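PDB 4P9E: deoxycytidylate deaminase from Cyanophage S-TIM5, which probably catalyses the zinc-dependent hydrolytic deamination of dCMP to dUMP, and binds dTTP at a separate allosteric site. Local coordinates for residues I33-G38 and E90-H95; S39-G44 and V77-S82; E84-S89 and A108-V113. All coordinates share one frame; numbering follows the deposited sequence.

All three contacts belong to one five-stranded sheet and its flanking elements. Interaction 1 pairs two inner strands. Interaction 2 adjoins it at strand 39-45, outermost in this chain's sheet, where V34 O and L41 N lie 2.8 Å apart, a probable hydrogen bond. On the other side L91 N, 3.0 Å from K112 O, links it to interaction 3. Interactions 2 and 3 meet at M79, whose CE is 3.9 Å from I86 CA. The side chain of L91 is about 9 Å from the zinc held by H70, C98 and C101, and about 4 Å from that of E72, the predicted proton donor. Interaction 2 contains H43 and K78, which bind nucleotide in structures of this protein.

Interaction 1 (I33-G38 and E90-H95)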
loop_
_atom_site.group_PDB
_atom_site.type_symbol
_atom_site.label_atom_id
_atom_site.label_comp_id
_atom_site.label_asym_id
_atom_site.label_seq_id
_atom_site.Cartn_x
_atom_site.Cartn_y
_atom_site.Cartn_z
ATOM N N ILE A 33 16.235 12.431 -6.334
ATOM C CA ILE A 33 15.344 12.432 -5.175
ATOM C C ILE A 33 13.912 12.485 -5.690
ATOM O O ILE A 33 13.587 13.348 -6.495
ATOM C CB ILE A 33 15.597 13.678 -4.305
ATOM C CG1 ILE A 33 16.839 13.477 -3.461
ATOM C CG2 ILE A 33 14.466 13.937 -3.369
ATOM C CD1 ILE A 33 16.672 12.416 -2.425
ATOM N N VAL A 34 13.066 11.554 -5.250
ATOM C CA VAL A 34 11.639 11.633 -5.555
ATOM C C VAL A 34 10.869 12.302 -4.416
ATOM O O VAL A 34 11.026 11.955 -3.248
ATOM C CB VAL A 34 11.028 10.259 -5.941
ATOM C CG1 VAL A 34 9.516 10.362 -6.071
ATOM C CG2 VAL A 34 11.618 9.780 -7.264
ATOM N N VAL A 35 10.062 13.299 -4.759
ATOM C CA VAL A 35 9.264 13.993 -3.759
ATOM C C VAL A 35 7.794 13.982 -4.139
ATOM O O VAL A 35 7.438 14.208 -5.287
ATOM C CB VAL A 35 9.747 15.441 -3.541
ATOM C CG1 VAL A 35 8.915 16.117 -2.464
ATOM C CG2 VAL A 35 11.221 15.454 -3.166
ATOM N N LYS A 36 6.940 13.698 -3.168
ATOM C CA LYS A 36 5.502 13.724 -3.388
ATOM C C LYS A 36 4.799 14.061 -2.083
ATOM O O LYS A 36 5.175 13.568 -1.012
ATOM C CB LYS A 36 5.044 12.375 -3.922
ATOM C CG LYS A 36 3.609 12.300 -4.330
ATOM C CD LYS A 36 3.350 10.948 -4.932
ATOM C CE LYS A 36 1.877 10.693 -5.160
ATOM N NZ LYS A 36 1.614 9.244 -5.448
ATOM N N ASN A 37 3.786 14.920 -2.176
ATOM C CA ASN A 37 3.003 15.338 -1.011
ATOM C C ASN A 37 3.837 15.765 0.195
ATOM O O ASN A 37 3.522 15.416 1.327
ATOM C CB ASN A 37 2.054 14.224 -0.584
ATOM C CG ASN A 37 1.201 13.713 -1.729
ATOM O OD1 ASN A 37 0.924 14.439 -2.689
ATOM N ND2 ASN A 37 0.787 12.454 -1.640
ATOM N N GLY A 38 4.906 16.508 -0.055
ATOM C CA GLY A 38 5.750 17.010 1.014
ATOM C C GLY A 38 6.680 15.984 1.627
ATOM O O GLY A 38 7.195 16.178 2.715
ATOM N N GLU A 90 7.488 14.469 -8.002
ATOM C CA GLU A 90 8.476 15.279 -8.700
ATOM C C GLU A 90 9.868 14.720 -8.516
ATOM O O GLU A 90 10.202 14.172 -7.473
ATOM C CB GLU A 90 8.450 16.695 -8.178
ATOM C CG GLU A 90 7.070 17.115 -7.751
ATOM C CD GLU A 90 6.907 18.599 -7.763
ATOM O OE1 GLU A 90 7.248 19.243 -6.751
ATOM O OE2 GLU A 90 6.455 19.109 -8.800
ATOM N N LEU A 91 10.684 14.872 -9.541
ATOM C CA LEU A 91 12.042 14.395 -9.498
ATOM C C LEU A 91 13.029 15.554 -9.332
ATOM O O LEU A 91 13.048 16.457 -10.159
ATOM C CB LEU A 91 12.316 13.686 -10.806
ATOM C CG LEU A 91 13.671 13.015 -10.904
ATOM C CD1 LEU A 91 13.798 11.977 -9.797
ATOM C CD2 LEU A 91 13.787 12.390 -12.272
ATOM N N PHE A 92 13.830 15.550 -8.268
ATOM C CA PHE A 92 14.976 16.459 -8.195
ATOM C C PHE A 92 16.234 15.703 -8.567
ATOM O O PHE A 92 16.642 14.782 -7.879
ATOM C CB PHE A 92 15.165 17.054 -6.808
ATOM C CG PHE A 92 14.095 18.004 -6.416
ATOM C CD1 PHE A 92 14.316 19.366 -6.462
ATOM C CD2 PHE A 92 12.855 17.545 -6.008
ATOM C CE1 PHE A 92 13.318 20.241 -6.099
ATOM C CE2 PHE A 92 11.866 18.426 -5.654
ATOM C CZ PHE A 92 12.097 19.766 -5.700
ATOM N N CYS A 93 16.860 16.096 -9.661
ATOM C CA CYS A 93 18.093 15.460 -10.041
ATOM C C CYS A 93 19.235 16.498 -10.135
ATOM O O CYS A 93 18.994 17.668 -10.419
ATOM C CB CYS A 93 17.879 14.695 -11.352
ATOM S SG CYS A 93 19.164 13.452 -11.690
ATOM N N THR A 94 20.465 16.087 -9.853
ATOM C CA THR A 94 21.607 16.966 -10.087
ATOM C C THR A 94 21.788 17.253 -11.573
ATOM O O THR A 94 22.243 18.318 -11.948
ATOM C CB THR A 94 22.932 16.388 -9.540
ATOM O OG1 THR A 94 23.141 15.070 -10.051
ATOM C CG2 THR A 94 22.921 16.343 -8.027
ATOM N N HIS A 95 21.419 16.302 -12.418
ATOM C CA HIS A 95 21.587 16.482 -13.847
ATOM C C HIS A 95 20.311 16.314 -14.635
ATOM O O HIS A 95 19.431 15.569 -14.235
ATOM C CB HIS A 95 22.635 15.525 -14.382
ATOM C CG HIS A 95 24.010 15.799 -13.862
ATOM N ND1 HIS A 95 24.372 15.540 -12.558
ATOM C CD2 HIS A 95 25.091 16.341 -14.462
ATOM C CE1 HIS A 95 25.633 15.895 -12.382
ATOM N NE2 HIS A 95 26.097 16.375 -13.520
#
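The phenyl ring of F92 has the carbonyl oxygen of I33 at its edge, near the ring plane, while V35 comes in obliquely, its CG2 lying 3.9 Å from F92 CD2. Y114 stacks on the same ring, and Y12 meets it with the two planes about 50° apart. The second flat group, the imidazole of H95, has T94 OG1 at its edge and in its plane, in a hydrogen bond of 2.8 Å to H95 ND1 that either partner could donate.

F92 carries CG beside its backbone N (chi1 -69°), a choice that sends the ring to V35, the diagonal neighbour. I33, its direct partner in the ladder, is met through the stem instead, CB of I33 being 4.2 Å from CB of F92. On the reverse face V34 CG2 touches L91 CD1 at 4.0 Å, the L91 branch reaching back toward strand 31-36.

The evidence for an antiparallel ladder is direct. I33 and F92 form a hydrogen-bonded pair, with I33 N to F92 O and F92 N to I33 O both 2.8 Å. V35 and E90 form the next such pair, V35 N to E90 O measuring 2.9 Å and E90 N to V35 O 2.7 Å. V34 and L91 are the non-hydrogen-bonded pair between them. The local strand axes make an angle of 149°, an antiparallel course with an appreciable twist.

Both strands are interior to the deaminase sheet. V34 bonds onward to strand 39-45 and L91 to strand 112-115. The face bearing I33 and V35 is covered by helix 6-20, through Y12, T15 and A16, whereas on the reverse face the L91 side chain lies close to that of E72, on helix 71-80.

Interaction 2 (S39-G44 and V77-S82)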
loop_
_atom_site.group_PDB
_atom_site.type_symbol
_atom_site.label_atom_id
_atom_site.label_comp_id
_atom_site.label_asym_id
_atom_site.label_seq_id
_atom_site.Cartn_x
_atom_site.Cartn_y
_atom_site.Cartn_z
ATOM N N SER A 39 6.910 14.891 0.925
ATOM C CA SER A 39 7.737 13.849 1.472
ATOM C C SER A 39 8.686 13.233 0.438
ATOM O O SER A 39 8.282 12.921 -0.687
ATOM C CB SER A 39 6.838 12.780 2.074
ATOM O OG SER A 39 7.611 11.712 2.581
ATOM N N ILE A 40 9.949 13.062 0.825
ATOM C CA ILE A 40 10.885 12.270 0.031
ATOM C C ILE A 40 10.436 10.815 0.043
ATOM O O ILE A 40 10.097 10.286 1.090
ATOM C CB ILE A 40 12.316 12.329 0.604
ATOM C CG1 ILE A 40 12.787 13.768 0.719
ATOM C CG2 ILE A 40 13.283 11.528 -0.257
ATOM C CD1 ILE A 40 14.136 13.880 1.364
ATOM N N LEU A 41 10.430 10.169 -1.113
ATOM C CA LEU A 41 10.003 8.784 -1.180
ATOM C C LEU A 41 11.106 7.858 -1.651
ATOM O O LEU A 41 11.058 6.669 -1.401
ATOM C CB LEU A 41 8.799 8.639 -2.099
ATOM C CG LEU A 41 7.600 9.501 -1.747
ATOM C CD1 LEU A 41 6.551 9.264 -2.799
ATOM C CD2 LEU A 41 7.080 9.230 -0.328
ATOM N N ALA A 42 12.094 8.400 -2.338
ATOM C CA ALA A 42 13.164 7.588 -2.902
ATOM C C ALA A 42 14.365 8.460 -3.204
ATOM O O ALA A 42 14.234 9.660 -3.459
ATOM C CB ALA A 42 12.700 6.882 -4.185
ATOM N N HIS A 43 15.538 7.848 -3.182
ATOM C CA HIS A 43 16.754 8.524 -3.587
ATOM C C HIS A 43 17.560 7.558 -4.431
ATOM O O HIS A 43 17.255 6.376 -4.493
ATOM C CB HIS A 43 17.538 9.003 -2.372
ATOM C CG HIS A 43 17.904 7.909 -1.425
ATOM N ND1 HIS A 43 19.173 7.390 -1.346
ATOM C CD2 HIS A 43 17.156 7.227 -0.529
ATOM C CE1 HIS A 43 19.200 6.430 -0.433
ATOM N NE2 HIS A 43 17.990 6.318 0.074
ATOM N N GLY A 44 18.579 8.061 -5.098
ATOM C CA GLY A 44 19.288 7.255 -6.056
ATOM C C GLY A 44 20.521 7.966 -6.548
ATOM O O GLY A 44 20.604 9.190 -6.573
ATOM N N VAL A 77 13.555 2.310 -9.643
ATOM C CA VAL A 77 13.510 0.938 -9.151
ATOM C C VAL A 77 13.104 0.879 -7.670
ATOM O O VAL A 77 12.343 0.008 -7.265
ATOM C CB VAL A 77 14.835 0.172 -9.446
ATOM C CG1 VAL A 77 15.048 -0.977 -8.472
ATOM C CG2 VAL A 77 14.845 -0.326 -10.890
ATOM N N LYS A 78 13.584 1.821 -6.872
ATOM C CA LYS A 78 13.143 1.893 -5.480
ATOM C C LYS A 78 11.649 2.155 -5.359
ATOM O O LYS A 78 11.000 1.592 -4.475
ATOM C CB LYS A 78 13.941 2.930 -4.687
ATOM C CG LYS A 78 15.288 2.432 -4.275
ATOM C CD LYS A 78 16.144 3.512 -3.675
ATOM C CE LYS A 78 17.578 3.016 -3.506
ATOM N NZ LYS A 78 18.467 4.057 -2.942
ATOM N N MET A 79 11.108 2.996 -6.237
ATOM C CA MET A 79 9.673 3.250 -6.279
ATOM C C MET A 79 8.893 2.010 -6.637
ATOM O O MET A 79 7.828 1.802 -6.114
ATOM C CB MET A 79 9.309 4.372 -7.255
ATOM C CG MET A 79 9.722 5.742 -6.786
ATOM S SD MET A 79 9.241 6.070 -5.083
ATOM C CE MET A 79 7.483 6.357 -5.216
ATOM N N ALA A 80 9.423 1.195 -7.536
ATOM C CA ALA A 80 8.800 -0.079 -7.866
ATOM C C ALA A 80 8.756 -1.063 -6.689
ATOM O O ALA A 80 7.867 -1.893 -6.622
ATOM C CB ALA A 80 9.477 -0.695 -9.052
ATOM N N LYS A 81 9.697 -0.967 -5.758
ATOM C CA LYS A 81 9.681 -1.814 -4.557
ATOM C C LYS A 81 9.003 -1.138 -3.371
ATOM O O LYS A 81 8.895 -1.721 -2.295
ATOM C CB LYS A 81 11.091 -2.230 -4.144
ATOM C CG LYS A 81 11.874 -2.893 -5.236
ATOM C CD LYS A 81 13.241 -3.331 -4.750
ATOM C CE LYS A 81 14.097 -2.148 -4.384
ATOM N NZ LYS A 81 15.564 -2.501 -4.299
ATOM N N SER A 82 8.579 0.104 -3.570
ATOM C CA SER A 82 7.867 0.868 -2.556
ATOM C C SER A 82 6.385 0.499 -2.623
ATOM O O SER A 82 5.958 -0.158 -3.545
ATOM C CB SER A 82 8.065 2.365 -2.835
ATOM O OG SER A 82 7.280 3.189 -1.996
#
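K78 lays its ammonium group over one face of the H43 imidazole: NZ stands 3.5 Å above the ring plane, displaced toward the rim, with H43 CE1 the nearest ring atom. The same nitrogen donates a 3.0 Å hydrogen bond from NZ to the backbone O of H43, arriving 51° out of the carbonyl plane and hence not along a lone pair. Two torsional facts explain this double contact. The lysine chain is extended beyond CG, so it spans from helix 71-80 to the strand, and H43 holds CG between its N and carbonyl carbon (chi1 58°), which brings the ring round to the side where NZ lies.

Toward L41 the contact is apolar. M79 folds back at its last two torsions (chi3 -75°), bringing SD to 3.7 Å from A42 CB and turning CE onto L41, whose CD1 is 3.9 Å from M79 CE. A42 CB also faces the root of the lysine, 4.2 Å from K78 CB. The helix thus packs on strand 39-45, outermost in this chain's sheet, through two consecutive residues, K78 supplying the polar contact as well as a methylene against A42, M79 the rest of the apolar one.

H43 and K78 bind dCMP and dTTP in structures of this protein, although this chain holds neither. G38 O of the second subunit also accepts from K78 NZ, tying the site to the oligomer. With carbonyls of two subunits gripping it, the ammonium is probably kept charged and well oriented, and the positive potential over the imidazole would suit a pocket for a phosphorylated ligand.

Interaction 3 (E84-S89 and A108-V113); sequences ESIDGS and AGVKKV
I86 sets CG1 trans to its backbone N (chi1 -164°), which directs CG2 at A108, I86 CG2 lying 3.6 Å from A108 CB, and lets CD1 reach to 4.1 Å from V110 CG2. D87 likewise turns CG trans to N (chi1 -156°), bringing D87 OD1 to 3.2 Å from G109 O, two acceptors that form no bond. Two backbone bonds join the loops: G88 N to G109 O at 2.8 Å, with the donor 38° out of the carbonyl plane, and K111 N to S89 O, also 2.8 Å. G109 closes helix 99-107 with a Schellman motif, and I86 to S89 form a type II turn with G88 at positive phi. The contact joins the connections leading into strands 90-93 and 112-115, the two parallel strands of a beta-alpha-beta crossover through that helix. I86 O takes two donors: S89 OG at 2.6 Å, on a lone pair, fixes the serine side chain's rotation, while S89 N at 3.1 Å closes the turn. S85 OG accepts from D87 N, an ST turn. I86 also packs on L76 and M79 of helix 71-80, while K81 of the third subunit lies against I86 and D87.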
loop_
_atom_site.group_PDB
_atom_site.type_symbol
_atom_site.label_atom_id
_atom_site.label_comp_id
_atom_site.label_asym_id
_atom_site.label_seq_id
_atom_site.Cartn_x
_atom_site.Cartn_y
_atom_site.Cartn_z
ATOM N N GLU A 84 4.304 3.023 -2.431
ATOM C CA GLU A 84 3.818 4.354 -2.708
ATOM C C GLU A 84 4.004 4.625 -4.192
ATOM O O GLU A 84 5.051 4.334 -4.755
ATOM C CB GLU A 84 4.611 5.335 -1.833
ATOM C CG GLU A 84 4.176 6.766 -1.891
ATOM C CD GLU A 84 2.790 6.979 -1.331
ATOM O OE1 GLU A 84 2.617 6.814 -0.099
ATOM O OE2 GLU A 84 1.878 7.317 -2.122
ATOM N N SER A 85 2.983 5.162 -4.838
ATOM C CA SER A 85 3.037 5.387 -6.280
ATOM C C SER A 85 3.986 6.520 -6.681
ATOM O O SER A 85 4.146 7.497 -5.953
ATOM C CB SER A 85 1.648 5.667 -6.838
ATOM O OG SER A 85 1.727 5.968 -8.213
ATOM N N ILE A 86 4.608 6.386 -7.848
ATOM C CA ILE A 86 5.499 7.418 -8.350
ATOM C C ILE A 86 4.704 8.491 -9.113
ATOM O O ILE A 86 5.183 9.605 -9.334
ATOM C CB ILE A 86 6.625 6.816 -9.226
ATOM C CG1 ILE A 86 7.761 7.826 -9.404
ATOM C CG2 ILE A 86 6.095 6.340 -10.561
ATOM C CD1 ILE A 86 8.887 7.337 -10.254
ATOM N N ASP A 87 3.476 8.142 -9.487
ATOM C CA ASP A 87 2.594 9.026 -10.234
ATOM C C ASP A 87 2.287 10.307 -9.457
ATOM O O ASP A 87 1.883 10.247 -8.300
ATOM C CB ASP A 87 1.292 8.292 -10.525
ATOM C CG ASP A 87 0.552 8.844 -11.738
ATOM O OD1 ASP A 87 1.065 9.773 -12.394
ATOM O OD2 ASP A 87 -0.545 8.335 -12.045
ATOM N N GLY A 88 2.493 11.460 -10.095
ATOM C CA GLY A 88 2.224 12.746 -9.477
ATOM C C GLY A 88 3.356 13.289 -8.625
ATOM O O GLY A 88 3.261 14.370 -8.060
ATOM N N SER A 89 4.438 12.540 -8.531
ATOM C CA SER A 89 5.596 12.997 -7.788
ATOM C C SER A 89 6.444 13.938 -8.626
ATOM O O SER A 89 6.163 14.167 -9.807
ATOM C CB SER A 89 6.456 11.811 -7.380
ATOM O OG SER A 89 7.078 11.254 -8.523
ATOM N N ALA A 108 6.060 7.208 -16.141
ATOM C CA ALA A 108 5.831 6.976 -14.717
ATOM C C ALA A 108 4.849 7.965 -14.100
ATOM O O ALA A 108 4.431 7.811 -12.958
ATOM C CB ALA A 108 7.151 7.006 -13.966
ATOM N N GLY A 109 4.487 8.984 -14.865
ATOM C CA GLY A 109 3.593 10.016 -14.384
ATOM C C GLY A 109 4.291 11.024 -13.497
ATOM O O GLY A 109 3.654 11.677 -12.668
ATOM N N VAL A 110 5.607 11.128 -13.640
ATOM C CA VAL A 110 6.353 12.158 -12.937
ATOM C C VAL A 110 5.856 13.510 -13.438
ATOM O O VAL A 110 5.815 13.765 -14.630
ATOM C CB VAL A 110 7.859 11.987 -13.125
ATOM C CG1 VAL A 110 8.623 13.210 -12.671
ATOM C CG2 VAL A 110 8.329 10.764 -12.355
ATOM N N LYS A 111 5.433 14.350 -12.506
ATOM C CA LYS A 111 4.775 15.603 -12.820
ATOM C C LYS A 111 5.782 16.615 -13.378
ATOM O O LYS A 111 5.553 17.253 -14.407
ATOM C CB LYS A 111 4.121 16.128 -11.543
ATOM C CG LYS A 111 3.418 17.454 -11.675
ATOM C CD LYS A 111 2.651 17.779 -10.402
ATOM C CE LYS A 111 3.556 17.738 -9.168
ATOM N NZ LYS A 111 2.795 17.864 -7.876
ATOM N N LYS A 112 6.911 16.742 -12.689
ATOM C CA LYS A 112 7.917 17.709 -13.063
ATOM C C LYS A 112 9.315 17.238 -12.656
ATOM O O LYS A 112 9.484 16.558 -11.652
ATOM C CB LYS A 112 7.585 19.052 -12.412
ATOM C CG LYS A 112 8.657 20.106 -12.535
ATOM C CD LYS A 112 8.269 21.313 -11.730
ATOM C CE LYS A 112 9.072 22.545 -12.111
ATOM N NZ LYS A 112 8.694 23.638 -11.194
ATOM N N VAL A 113 10.309 17.600 -13.455
ATOM C CA VAL A 113 11.711 17.381 -13.120
ATOM C C VAL A 113 12.475 18.707 -12.867
ATOM O O VAL A 113 12.465 19.606 -13.702
ATOM C CB VAL A 113 12.439 16.568 -14.232
ATOM C CG1 VAL A 113 13.919 16.391 -13.894
ATOM C CG2 VAL A 113 11.769 15.210 -14.453
#